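Local structure of capsid protein VP1 (Human polyomavirus 12, 6Y5Z) at residues Ile7-Val12 with Asn227-Leu232; Thr20-Phe25 with Ile70-Leu75; Met103-Tyr108 with Gly117-Gly122; Pro211-Thr216 with Asp244-Phe249. The protein forms pentamers, linked by disulfides, that probably build the T=7 icosahedral capsid of the virus. All coordinates share one frame; numbering follows the deposited sequence. Where two conformers were deposited one is given.

Interaction 1: Ile7-Val12 with Asn227-Leu232; sequences IEVLDV and NGVGPL
Leu232 brings a single methyl, CD1, against two side chains of the N-terminal arm, 3.9 Å from Ile7 CG2 and likewise 3.9 Å from Val9 CG2. The two approaches differ in direction. Ile7 and Leu232 slide past one another in opposite senses, flank against flank, whereas the Val9 and Leu232 side chains run across each other at a slant. A third geometry appears at Val9 and Val229, which reach toward each other tip to tip, with Val9 CG1 4.1 Å from Val229 CG2. Val9 thus spends one branch on each partner. Its CG1 is anti to the backbone N (chi1 -178°) and faces Val229, while CG2, beside that nitrogen, is left for Leu232. No hydrogen bond spans the segments, and the nearest CA pair, Val9 and Val229, is 8.1 Å apart, so the contact is apolar and made by side-chain ends, with Leu232 its buried member. Around it, Leu10 and Asp11 bond through their backbones to Ala274 of strand 257-276, and Pro231 does the same to Ala89 of strand 83-96. The loop 227-232, which lies between strands 221-222 and 237-250, therefore meets the start of strand 9-26 beside strands 257-276 and 83-96, with Ile7 also resting on Val275 and Met86.

Interaction 2: Thr20-Phe25 with Ile70-Leu75; sequences TQIEAF and IPLPLL
Ile22 and Ile70 meet methyl to methyl, CG2 against CG2 at 3.5 Å, closer than carbon atoms usually approach. Their side chains slide past each other in opposite directions. In both, CG1 lies beside the backbone N (chi1 -61° for Ile22 and -45° for Ile70), which leaves CG2 anti to that nitrogen and turned into the gap between the strands. The other branch of Ile22 is used as well, its CG1 lying 3.6 Å from Leu72 CD2 and its CD1 3.8 Å from the same methyl. Leu72 thus lays CD2 across the CG1-CD1 arm of Ile22 at an angle. Packing slackens away from this centre. Ala24 CB is 4.0 Å from Ile70 CD1, and Thr20 and Pro73 point inward but stop short, neither side chain coming nearer than 4.7 Å to the opposite segment. The other face of strand 20-25 carries polar Gln21 and Glu23, the first bonded to Asn267 and Gln269, the second to Tyr265. With no hydrogen bond between the segments and CA atoms of Ile22 and Ile70 7.9 Å apart, the strands face each other without pairing. Ile22 instead pairs with Val268, and Ile70 with Leu238. Two strands belonging to different layers and joined by apolar side chains are what the viral jelly-roll beta sandwich provides, here between its B and C strands.

Interaction 3: Met103-Tyr108 with Gly117-Gly122; sequences MNVHDY and GHPVVG
Val105 and Gly117 are joined by backbone and side chain together. From Val105 CB outward, CB itself sits 3.5 Å from Gly117 O, and CG1, beside the backbone N (chi1 -67°), comes still nearer to that oxygen at 3.4 Å. CG1 also reaches Pro119 CB at 4.1 Å, the two side chains lying next to each other and pointing the same way. The valine thus covers the Gly117 carbonyl, while its own carbonyl holds the other end of the glycine: Gly117 N donates to Val105 O at 2.8 Å with an N-H...O angle of 151°, the donor tilted 19° from the carbonyl plane. The CA atoms of Val105 and Gly117 are only 4.4 Å apart, close enough for this bond to clamp the base of the intervening excursion within the long loop between strands 83-96 and 124-131. Next to it, Asn104 closes an Asx turn, its OD1 accepting from His106 N at 3.1 Å. A weak bond from Asp107 N reaches the same oxygen, which also lies 3.1 Å above the plane of the His106 ring, over its centre. That ring's ND1 and NE2 bond to Asp55 and Glu185 of a neighbouring subunit. Two acidic partners, with a carbonyl oxygen over the ring face, are consistent with a positively polarised and perhaps doubly protonated imidazole, so a backbone clamp and apolar cover inside the subunit stand next to an electrostatic link across the pentamer interface.

Interaction 4: Pro211-Thr216 with Asp244-Phe249; sequences PVLTFT and DVMGWF
The puckered ring of Pro211, rather than a flat aromatic, meets Met246, and two of that residue's atoms reach it from different directions. Both belong to the jelly-roll fold of polyomavirus VP1, where strand 237-250 is an inner strand of the sheet and strand 212-216 pairs antiparallel with a strand of a neighbouring subunit, carrying a sheet across the interface. Measured against the mean plane of the proline ring, Met246 O lies above it but outside the rim, beyond the CB-CG bond, 3.5 Å from Pro211 CB and 4.0 Å from Pro211 CG. The methyl CE lies near that plane, beyond the edge at CB. The truly flat rings of segment 244-249, those of Trp248 and Phe249, do not touch segment 211-216 and make edge-to-face contacts with Phe259 and Phe42 instead. No hydrogen bond joins the two segments, and their nearest CA atoms, those of Pro211 and Met246, are 6.1 Å apart. Met246 and Gly247 both bond through the backbone to Arg260, which, with the psi of -11° at Met246, is consistent with a beta bulge in strand 237-250. The CB of Met246 does not point at segment 211-216; it is the bends at chi2 (-63°) and chi3 (-64°) that fold its thioether round toward it. Its last atom, CE, ends 4.0 Å from Pro211 CB and, more loosely, 4.5 Å from Leu213 CD2.

Overall arrangement
Interactions 3 and 4 are buried and adjoin, their centres about 13 Å apart: Val121 O lies 2.8 Å from Trp248 N, a probable hydrogen bond, and Val120 packs on Gly247 and Pro211. Interaction 2 is a surface contact and interaction 1 is partly buried; both use strand 9-26, with centres about 18 Å apart and no touch. Interactions 1 and 3 lie on opposite sides of the chain's centre, about 47 Å between centres. Chemistry differs with strand or loop setting rather than with burial. Interactions 1, 2 and 4, each involving a strand, join their segments without hydrogen bonds, whereas interaction 3, between loops, has one. Interactions 2, 3 and 4 also touch a neighbouring subunit, unlike interaction 1.

Interaction 1: Ile7-Val12 with Asn227-Leu232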
loop_
_atom_site.group_PDB
_atom_site.type_symbol
_atom_site.label_atom_id
_atom_site.label_comp_id
_atom_site.label_asym_id
_atom_site.label_seq_id
_atom_site.Cartn_x
_atom_site.Cartn_y
_atom_site.Cartn_z
ATOM N N ILE D 7 37.992 -13.620 1.996
ATOM C CA ILE D 7 37.850 -14.982 1.394
ATOM C C ILE D 7 37.867 -14.843 -0.136
ATOM O O ILE D 7 37.079 -14.015 -0.649
ATOM C CB ILE D 7 36.564 -15.656 1.921
ATOM C CG1 ILE D 7 36.576 -15.746 3.452
ATOM C CG2 ILE D 7 36.353 -17.020 1.267
ATOM C CD1 ILE D 7 35.326 -16.339 4.055
ATOM N N GLU D 8 38.745 -15.588 -0.827
ATOM C CA GLU D 8 38.826 -15.681 -2.313
ATOM C C GLU D 8 37.938 -16.837 -2.797
ATOM O O GLU D 8 38.278 -18.008 -2.574
ATOM C CB GLU D 8 40.255 -15.894 -2.794
ATOM N N VAL D 9 36.827 -16.507 -3.457
ATOM C CA VAL D 9 35.725 -17.467 -3.730
ATOM C C VAL D 9 35.994 -18.152 -5.073
ATOM O O VAL D 9 36.262 -17.450 -6.078
ATOM C CB VAL D 9 34.373 -16.740 -3.688
ATOM C CG1 VAL D 9 33.227 -17.704 -3.905
ATOM C CG2 VAL D 9 34.203 -16.010 -2.357
ATOM N N LEU D 10 35.878 -19.476 -5.101
ATOM C CA LEU D 10 36.078 -20.294 -6.325
ATOM C C LEU D 10 34.730 -20.894 -6.726
ATOM O O LEU D 10 33.710 -20.212 -6.541
ATOM C CB LEU D 10 37.168 -21.340 -6.053
ATOM C CG LEU D 10 38.515 -20.765 -5.603
ATOM C CD1 LEU D 10 39.514 -21.877 -5.298
ATOM C CD2 LEU D 10 39.068 -19.818 -6.647
ATOM N N ASP D 11 34.686 -22.093 -7.287
ATOM C CA ASP D 11 33.426 -22.632 -7.863
ATOM C C ASP D 11 32.558 -23.289 -6.790
ATOM O O ASP D 11 33.083 -23.858 -5.808
ATOM C CB ASP D 11 33.713 -23.600 -9.016
ATOM C CG ASP D 11 33.737 -22.918 -10.378
ATOM O OD1 ASP D 11 33.996 -21.690 -10.431
ATOM O OD2 ASP D 11 33.430 -23.600 -11.379
ATOM N N VAL D 12 31.252 -23.254 -7.013
ATOM C CA VAL D 12 30.295 -24.113 -6.270
ATOM C C VAL D 12 30.604 -25.573 -6.607
ATOM O O VAL D 12 31.049 -25.856 -7.748
ATOM C CB VAL D 12 28.821 -23.774 -6.540
ATOM C CG1 VAL D 12 28.506 -22.344 -6.123
ATOM C CG2 VAL D 12 28.427 -24.037 -7.977
ATOM N N ASN D 227 27.406 -10.631 -7.073
ATOM C CA ASN D 227 28.420 -11.497 -7.729
ATOM C C ASN D 227 27.978 -12.967 -7.709
ATOM O O ASN D 227 28.763 -13.821 -8.143
ATOM C CB ASN D 227 29.793 -11.301 -7.089
ATOM C CG ASN D 227 30.304 -9.888 -7.265
ATOM O OD1 ASN D 227 30.185 -9.320 -8.344
ATOM N ND2 ASN D 227 30.848 -9.314 -6.211
ATOM N N GLY D 228 26.778 -13.279 -7.201
ATOM C CA GLY D 228 26.282 -14.659 -7.150
ATOM C C GLY D 228 26.808 -15.399 -5.928
ATOM O O GLY D 228 26.735 -16.629 -5.930
ATOM N N VAL D 229 27.265 -14.686 -4.898
ATOM C CA VAL D 229 27.855 -15.351 -3.689
ATOM C C VAL D 229 26.982 -15.079 -2.462
ATOM O O VAL D 229 26.715 -13.900 -2.131
ATOM C CB VAL D 229 29.303 -14.919 -3.431
ATOM C CG1 VAL D 229 29.887 -15.721 -2.281
ATOM C CG2 VAL D 229 30.156 -15.057 -4.688
ATOM N N GLY D 230 26.529 -16.149 -1.819
ATOM C CA GLY D 230 25.795 -16.060 -0.548
ATOM C C GLY D 230 26.724 -15.911 0.650
ATOM O O GLY D 230 27.949 -15.999 0.525
ATOM N N PRO D 231 26.162 -15.672 1.851
ATOM C CA PRO D 231 26.971 -15.709 3.072
ATOM C C PRO D 231 27.774 -17.024 3.161
ATOM O O PRO D 231 27.207 -18.087 2.901
ATOM C CB PRO D 231 25.934 -15.589 4.188
ATOM C CG PRO D 231 24.767 -14.838 3.514
ATOM C CD PRO D 231 24.753 -15.337 2.088
ATOM N N LEU D 232 29.053 -16.930 3.551
ATOM C CA LEU D 232 29.965 -18.097 3.693
ATOM C C LEU D 232 30.156 -18.366 5.186
ATOM O O LEU D 232 30.571 -17.474 5.909
ATOM C CB LEU D 232 31.274 -17.812 2.962
ATOM C CG LEU D 232 31.170 -17.595 1.454
ATOM C CD1 LEU D 232 32.523 -17.208 0.895
ATOM C CD2 LEU D 232 30.677 -18.844 0.742
#

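Interaction 2: Thr20-Phe25 with Ile70-Leu75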
loop_
_atom_site.group_PDB
_atom_site.type_symbol
_atom_site.label_atom_id
_atom_site.label_comp_id
_atom_site.label_asym_id
_atom_site.label_seq_id
_atom_site.Cartn_x
_atom_site.Cartn_y
_atom_site.Cartn_z
ATOM N N THR D 20 22.607 -28.904 1.592
ATOM C CA THR D 20 21.907 -29.271 2.849
ATOM C C THR D 20 20.856 -28.196 3.121
ATOM O O THR D 20 20.986 -27.090 2.557
ATOM C CB THR D 20 22.922 -29.542 3.969
ATOM O OG1 THR D 20 22.263 -30.332 4.963
ATOM C CG2 THR D 20 23.504 -28.291 4.588
ATOM N N GLN D 21 19.799 -28.544 3.856
ATOM C CA GLN D 21 18.773 -27.589 4.355
ATOM C C GLN D 21 18.907 -27.568 5.880
ATOM O O GLN D 21 19.062 -28.647 6.474
ATOM C CB GLN D 21 17.341 -27.968 3.941
ATOM C CG GLN D 21 17.091 -28.042 2.431
ATOM C CD GLN D 21 16.892 -26.727 1.702
ATOM O OE1 GLN D 21 17.198 -26.595 0.510
ATOM N NE2 GLN D 21 16.354 -25.738 2.398
ATOM N N ILE D 22 18.913 -26.383 6.475
ATOM C CA ILE D 22 18.987 -26.195 7.950
ATOM C C ILE D 22 17.703 -25.475 8.340
ATOM O O ILE D 22 17.459 -24.371 7.795
ATOM C CB ILE D 22 20.219 -25.358 8.324
ATOM C CG1 ILE D 22 21.518 -26.049 7.899
ATOM C CG2 ILE D 22 20.209 -25.028 9.802
ATOM C CD1 ILE D 22 21.723 -27.411 8.528
ATOM N N GLU D 23 16.929 -26.022 9.267
ATOM C CA GLU D 23 15.710 -25.338 9.728
ATOM C C GLU D 23 15.814 -25.052 11.220
ATOM O O GLU D 23 16.506 -25.779 11.957
ATOM C CB GLU D 23 14.484 -26.149 9.306
ATOM C CG GLU D 23 14.175 -27.339 10.169
ATOM C CD GLU D 23 12.872 -28.044 9.795
ATOM O OE1 GLU D 23 12.590 -29.073 10.445
ATOM O OE2 GLU D 23 12.132 -27.587 8.847
ATOM N N ALA D 24 15.172 -23.974 11.647
ATOM C CA ALA D 24 15.143 -23.570 13.064
ATOM C C ALA D 24 13.937 -22.681 13.305
ATOM O O ALA D 24 13.552 -21.926 12.394
ATOM C CB ALA D 24 16.414 -22.867 13.429
ATOM N N PHE D 25 13.398 -22.731 14.521
ATOM C CA PHE D 25 12.462 -21.712 15.049
ATOM C C PHE D 25 13.244 -20.906 16.088
ATOM O O PHE D 25 13.916 -21.516 16.921
ATOM C CB PHE D 25 11.213 -22.357 15.649
ATOM C CG PHE D 25 10.214 -22.981 14.692
ATOM C CD1 PHE D 25 9.209 -22.225 14.115
ATOM C CD2 PHE D 25 10.229 -24.343 14.445
ATOM C CE1 PHE D 25 8.257 -22.818 13.290
ATOM C CE2 PHE D 25 9.283 -24.938 13.618
ATOM C CZ PHE D 25 8.294 -24.175 13.048
ATOM N N ILE D 70 23.585 -22.180 14.386
ATOM C CA ILE D 70 23.275 -23.601 14.055
ATOM C C ILE D 70 24.562 -24.260 13.568
ATOM O O ILE D 70 25.163 -23.815 12.586
ATOM C CB ILE D 70 22.159 -23.728 13.000
ATOM C CG1 ILE D 70 20.958 -22.813 13.267
ATOM C CG2 ILE D 70 21.742 -25.184 12.909
ATOM C CD1 ILE D 70 20.277 -23.033 14.592
ATOM N N PRO D 71 25.011 -25.364 14.213
ATOM C CA PRO D 71 26.193 -26.067 13.730
ATOM C C PRO D 71 25.921 -26.746 12.383
ATOM O O PRO D 71 24.824 -27.227 12.179
ATOM C CB PRO D 71 26.482 -27.118 14.811
ATOM C CG PRO D 71 25.625 -26.720 16.011
ATOM C CD PRO D 71 24.448 -25.963 15.437
ATOM N N LEU D 72 26.919 -26.734 11.491
ATOM C CA LEU D 72 26.816 -27.320 10.130
ATOM C C LEU D 72 27.731 -28.530 10.018
ATOM O O LEU D 72 28.705 -28.629 10.755
ATOM C CB LEU D 72 27.213 -26.279 9.087
ATOM C CG LEU D 72 26.373 -25.002 9.152
ATOM C CD1 LEU D 72 26.898 -23.973 8.171
ATOM C CD2 LEU D 72 24.907 -25.312 8.912
ATOM N N PRO D 73 27.463 -29.441 9.061
ATOM C CA PRO D 73 28.367 -30.568 8.815
ATOM C C PRO D 73 29.804 -30.082 8.576
ATOM O O PRO D 73 30.053 -29.109 7.857
ATOM C CB PRO D 73 27.749 -31.274 7.592
ATOM C CG PRO D 73 26.293 -30.845 7.600
ATOM C CD PRO D 73 26.324 -29.418 8.126
ATOM N N LEU D 74 30.762 -30.750 9.228
ATOM C CA LEU D 74 32.197 -30.411 9.111
ATOM C C LEU D 74 32.643 -30.637 7.663
ATOM O O LEU D 74 32.237 -31.666 7.071
ATOM C CB LEU D 74 32.956 -31.294 10.107
ATOM C CG LEU D 74 34.481 -31.243 10.054
ATOM C CD1 LEU D 74 35.019 -29.863 10.415
ATOM C CD2 LEU D 74 35.052 -32.300 10.995
ATOM N N LEU D 75 33.417 -29.713 7.098
ATOM C CA LEU D 75 33.823 -29.789 5.673
ATOM C C LEU D 75 35.322 -30.035 5.488
ATOM O O LEU D 75 35.660 -30.694 4.484
ATOM C CB LEU D 75 33.421 -28.488 4.974
ATOM C CG LEU D 75 31.920 -28.304 4.788
ATOM C CD1 LEU D 75 31.626 -26.947 4.168
ATOM C CD2 LEU D 75 31.321 -29.423 3.947
#

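Interaction 3: Met103-Tyr108 with Gly117-Gly122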
loop_
_atom_site.group_PDB
_atom_site.type_symbol
_atom_site.label_atom_id
_atom_site.label_comp_id
_atom_site.label_asym_id
_atom_site.label_seq_id
_atom_site.Cartn_x
_atom_site.Cartn_y
_atom_site.Cartn_z
ATOM N N MET D 103 -6.388 -13.235 16.691
ATOM C CA MET D 103 -7.846 -13.329 16.435
ATOM C C MET D 103 -8.566 -13.828 17.690
ATOM O O MET D 103 -9.790 -13.936 17.655
ATOM C CB MET D 103 -8.145 -14.230 15.239
ATOM C CG MET D 103 -7.415 -13.841 13.955
ATOM S SD MET D 103 -7.875 -12.210 13.260
ATOM C CE MET D 103 -9.594 -12.516 12.871
ATOM N N ASN D 104 -7.840 -14.045 18.789
ATOM C CA ASN D 104 -8.449 -14.284 20.116
ATOM C C ASN D 104 -8.869 -12.937 20.719
ATOM O O ASN D 104 -7.976 -12.191 21.163
ATOM C CB ASN D 104 -7.471 -15.029 21.010
ATOM C CG ASN D 104 -7.966 -15.235 22.417
ATOM O OD1 ASN D 104 -8.945 -14.626 22.860
ATOM N ND2 ASN D 104 -7.309 -16.150 23.128
ATOM N N VAL D 105 -10.167 -12.644 20.756
ATOM C CA VAL D 105 -10.688 -11.384 21.345
ATOM C C VAL D 105 -11.664 -11.721 22.485
ATOM O O VAL D 105 -12.516 -10.867 22.822
ATOM C CB VAL D 105 -11.297 -10.497 20.244
ATOM C CG1 VAL D 105 -10.209 -10.003 19.294
ATOM C CG2 VAL D 105 -12.427 -11.177 19.482
ATOM N N HIS D 106 -11.523 -12.915 23.065
ATOM C CA HIS D 106 -12.345 -13.353 24.223
ATOM C C HIS D 106 -11.486 -13.387 25.492
ATOM O O HIS D 106 -12.052 -13.626 26.558
ATOM C CB HIS D 106 -13.015 -14.700 23.939
ATOM C CG HIS D 106 -12.034 -15.808 23.795
ATOM N ND1 HIS D 106 -11.399 -16.361 24.873
ATOM C CD2 HIS D 106 -11.559 -16.437 22.696
ATOM C CE1 HIS D 106 -10.555 -17.275 24.448
ATOM N NE2 HIS D 106 -10.628 -17.335 23.117
ATOM N N ASP D 107 -10.177 -13.204 25.377
ATOM C CA ASP D 107 -9.278 -13.223 26.560
ATOM C C ASP D 107 -9.587 -12.018 27.448
ATOM O O ASP D 107 -10.411 -11.153 27.068
ATOM C CB ASP D 107 -7.807 -13.207 26.162
ATOM C CG ASP D 107 -6.853 -13.718 27.237
ATOM O OD1 ASP D 107 -7.316 -14.162 28.361
ATOM O OD2 ASP D 107 -5.648 -13.681 26.957
ATOM N N TYR D 108 -8.980 -12.001 28.629
ATOM C CA TYR D 108 -9.178 -10.935 29.634
ATOM C C TYR D 108 -8.488 -9.671 29.115
ATOM O O TYR D 108 -7.278 -9.493 29.349
ATOM C CB TYR D 108 -8.632 -11.439 30.965
ATOM C CG TYR D 108 -8.766 -10.471 32.102
ATOM C CD1 TYR D 108 -9.926 -9.754 32.320
ATOM C CD2 TYR D 108 -7.712 -10.299 32.978
ATOM C CE1 TYR D 108 -10.042 -8.887 33.398
ATOM C CE2 TYR D 108 -7.816 -9.443 34.059
ATOM C CZ TYR D 108 -8.976 -8.732 34.265
ATOM O OH TYR D 108 -9.046 -7.883 35.334
ATOM N N GLY D 117 -12.829 -8.079 22.906
ATOM C CA GLY D 117 -11.562 -7.657 23.519
ATOM C C GLY D 117 -10.707 -6.881 22.539
ATOM O O GLY D 117 -10.598 -7.313 21.380
ATOM N N HIS D 118 -10.090 -5.790 22.970
ATOM C CA HIS D 118 -9.257 -4.970 22.056
ATOM C C HIS D 118 -7.996 -5.745 21.734
ATOM O O HIS D 118 -7.190 -6.035 22.601
ATOM C CB HIS D 118 -8.945 -3.605 22.656
ATOM C CG HIS D 118 -10.141 -2.761 22.830
ATOM N ND1 HIS D 118 -10.030 -1.417 23.134
ATOM C CD2 HIS D 118 -11.456 -3.009 22.663
ATOM C CE1 HIS D 118 -11.245 -0.892 23.185
ATOM N NE2 HIS D 118 -12.129 -1.840 22.911
ATOM N N PRO D 119 -7.751 -6.102 20.464
ATOM C CA PRO D 119 -6.586 -6.913 20.144
ATOM C C PRO D 119 -5.294 -6.097 20.104
ATOM O O PRO D 119 -5.299 -4.871 20.183
ATOM C CB PRO D 119 -6.956 -7.491 18.780
ATOM C CG PRO D 119 -7.772 -6.383 18.154
ATOM C CD PRO D 119 -8.590 -5.810 19.289
ATOM N N VAL D 120 -4.195 -6.827 19.926
ATOM C CA VAL D 120 -2.833 -6.253 19.890
ATOM C C VAL D 120 -2.737 -5.220 18.774
ATOM O O VAL D 120 -3.022 -5.545 17.597
ATOM C CB VAL D 120 -1.772 -7.345 19.730
ATOM C CG1 VAL D 120 -0.413 -6.746 19.439
ATOM C CG2 VAL D 120 -1.708 -8.219 20.983
ATOM N N VAL D 121 -2.293 -4.024 19.128
ATOM C CA VAL D 121 -2.097 -2.932 18.134
ATOM C C VAL D 121 -0.899 -2.087 18.561
ATOM O O VAL D 121 -0.464 -2.127 19.738
ATOM C CB VAL D 121 -3.354 -2.061 17.966
ATOM C CG1 VAL D 121 -4.509 -2.797 17.300
ATOM C CG2 VAL D 121 -3.802 -1.479 19.285
ATOM N N GLY D 122 -0.419 -1.268 17.642
ATOM C CA GLY D 122 0.673 -0.329 17.900
ATOM C C GLY D 122 1.846 -0.566 16.990
ATOM O O GLY D 122 1.668 -1.016 15.847
#

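Interaction 4: Pro211-Thr216 with Asp244-Phe249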
loop_
_atom_site.group_PDB
_atom_site.type_symbol
_atom_site.label_atom_id
_atom_site.label_comp_id
_atom_site.label_asym_id
_atom_site.label_seq_id
_atom_site.Cartn_x
_atom_site.Cartn_y
_atom_site.Cartn_z
ATOM N N PRO D 211 -1.673 -4.222 13.286
ATOM C CA PRO D 211 -0.579 -5.055 12.801
ATOM C C PRO D 211 -0.969 -5.744 11.491
ATOM O O PRO D 211 -2.145 -6.012 11.283
ATOM C CB PRO D 211 -0.383 -6.108 13.892
ATOM C CG PRO D 211 -1.726 -6.186 14.588
ATOM C CD PRO D 211 -2.325 -4.792 14.481
ATOM N N VAL D 212 0.028 -5.986 10.643
ATOM C CA VAL D 212 -0.137 -6.593 9.286
ATOM C C VAL D 212 0.867 -7.740 9.157
ATOM O O VAL D 212 2.032 -7.529 9.515
ATOM C CB VAL D 212 0.106 -5.551 8.180
ATOM C CG1 VAL D 212 -0.087 -6.154 6.797
ATOM C CG2 VAL D 212 -0.764 -4.314 8.370
ATOM N N LEU D 213 0.443 -8.893 8.663
ATOM C CA LEU D 213 1.409 -9.976 8.409
ATOM C C LEU D 213 0.928 -10.802 7.225
ATOM O O LEU D 213 -0.278 -11.034 7.091
ATOM C CB LEU D 213 1.566 -10.811 9.679
ATOM C CG LEU D 213 2.887 -11.560 9.803
ATOM C CD1 LEU D 213 4.051 -10.616 10.124
ATOM C CD2 LEU D 213 2.782 -12.606 10.886
ATOM N N THR D 214 1.848 -11.212 6.383
ATOM C CA THR D 214 1.581 -12.259 5.372
ATOM C C THR D 214 2.315 -13.532 5.783
ATOM O O THR D 214 3.332 -13.473 6.526
ATOM C CB THR D 214 1.933 -11.794 3.964
ATOM O OG1 THR D 214 3.349 -11.667 3.932
ATOM C CG2 THR D 214 1.248 -10.503 3.589
ATOM N N PHE D 215 1.808 -14.665 5.326
ATOM C CA PHE D 215 2.407 -15.976 5.643
ATOM C C PHE D 215 2.120 -16.886 4.465
ATOM O O PHE D 215 1.076 -16.753 3.800
ATOM C CB PHE D 215 1.915 -16.489 6.990
ATOM C CG PHE D 215 0.421 -16.573 7.131
ATOM C CD1 PHE D 215 -0.259 -17.723 6.755
ATOM C CD2 PHE D 215 -0.315 -15.508 7.631
ATOM C CE1 PHE D 215 -1.635 -17.805 6.892
ATOM C CE2 PHE D 215 -1.693 -15.586 7.758
ATOM C CZ PHE D 215 -2.355 -16.740 7.384
ATOM N N THR D 216 3.109 -17.692 4.128
ATOM C CA THR D 216 3.055 -18.598 2.965
ATOM C C THR D 216 4.274 -19.500 3.100
ATOM O O THR D 216 5.186 -19.136 3.857
ATOM C CB THR D 216 3.020 -17.846 1.629
ATOM O OG1 THR D 216 2.893 -18.774 0.542
ATOM C CG2 THR D 216 4.243 -16.974 1.404
ATOM N N ASP D 244 10.528 -9.744 16.025
ATOM C CA ASP D 244 9.177 -9.641 15.437
ATOM C C ASP D 244 8.200 -9.161 16.498
ATOM O O ASP D 244 7.436 -9.967 17.055
ATOM C CB ASP D 244 8.783 -10.978 14.817
ATOM C CG ASP D 244 9.654 -11.295 13.620
ATOM O OD1 ASP D 244 9.470 -10.622 12.579
ATOM O OD2 ASP D 244 10.565 -12.186 13.736
ATOM N N VAL D 245 8.223 -7.851 16.730
ATOM C CA VAL D 245 7.278 -7.141 17.633
ATOM C C VAL D 245 5.993 -6.881 16.852
ATOM O O VAL D 245 6.065 -6.217 15.804
ATOM C CB VAL D 245 7.856 -5.807 18.135
ATOM C CG1 VAL D 245 6.813 -5.031 18.934
ATOM C CG2 VAL D 245 9.117 -6.038 18.955
ATOM N N MET D 246 4.852 -7.323 17.373
ATOM C CA MET D 246 3.538 -7.192 16.697
ATOM C C MET D 246 2.744 -6.002 17.226
ATOM O O MET D 246 1.743 -5.653 16.602
ATOM C CB MET D 246 2.713 -8.459 16.903
ATOM C CG MET D 246 3.342 -9.684 16.298
ATOM S SD MET D 246 3.506 -9.573 14.503
ATOM C CE MET D 246 1.794 -9.490 13.972
ATOM N N GLY D 247 3.178 -5.384 18.324
ATOM C CA GLY D 247 2.470 -4.262 18.941
ATOM C C GLY D 247 2.353 -4.468 20.425
ATOM O O GLY D 247 3.172 -5.245 20.988
ATOM N N TRP D 248 1.350 -3.845 21.019
ATOM C CA TRP D 248 1.100 -3.936 22.479
ATOM C C TRP D 248 -0.229 -4.620 22.753
ATOM O O TRP D 248 -1.248 -4.318 22.101
ATOM C CB TRP D 248 1.166 -2.563 23.160
ATOM C CG TRP D 248 2.523 -1.946 23.047
ATOM C CD1 TRP D 248 3.669 -2.323 23.684
ATOM C CD2 TRP D 248 2.881 -0.840 22.211
ATOM N NE1 TRP D 248 4.717 -1.522 23.306
ATOM C CE2 TRP D 248 4.262 -0.622 22.383
ATOM C CE3 TRP D 248 2.162 -0.019 21.332
ATOM C CZ2 TRP D 248 4.938 0.381 21.689
ATOM C CZ3 TRP D 248 2.829 0.974 20.654
ATOM C CH2 TRP D 248 4.194 1.167 20.835
ATOM N N PHE D 249 -0.203 -5.463 23.776
ATOM C CA PHE D 249 -1.376 -6.132 24.380
ATOM C C PHE D 249 -1.824 -5.321 25.587
ATOM O O PHE D 249 -0.953 -4.870 26.344
ATOM C CB PHE D 249 -0.965 -7.545 24.789
ATOM C CG PHE D 249 -2.046 -8.377 25.426
ATOM C CD1 PHE D 249 -2.188 -8.415 26.806
ATOM C CD2 PHE D 249 -2.895 -9.169 24.663
ATOM C CE1 PHE D 249 -3.183 -9.170 27.395
ATOM C CE2 PHE D 249 -3.866 -9.951 25.260
ATOM C CZ PHE D 249 -4.020 -9.942 26.630
#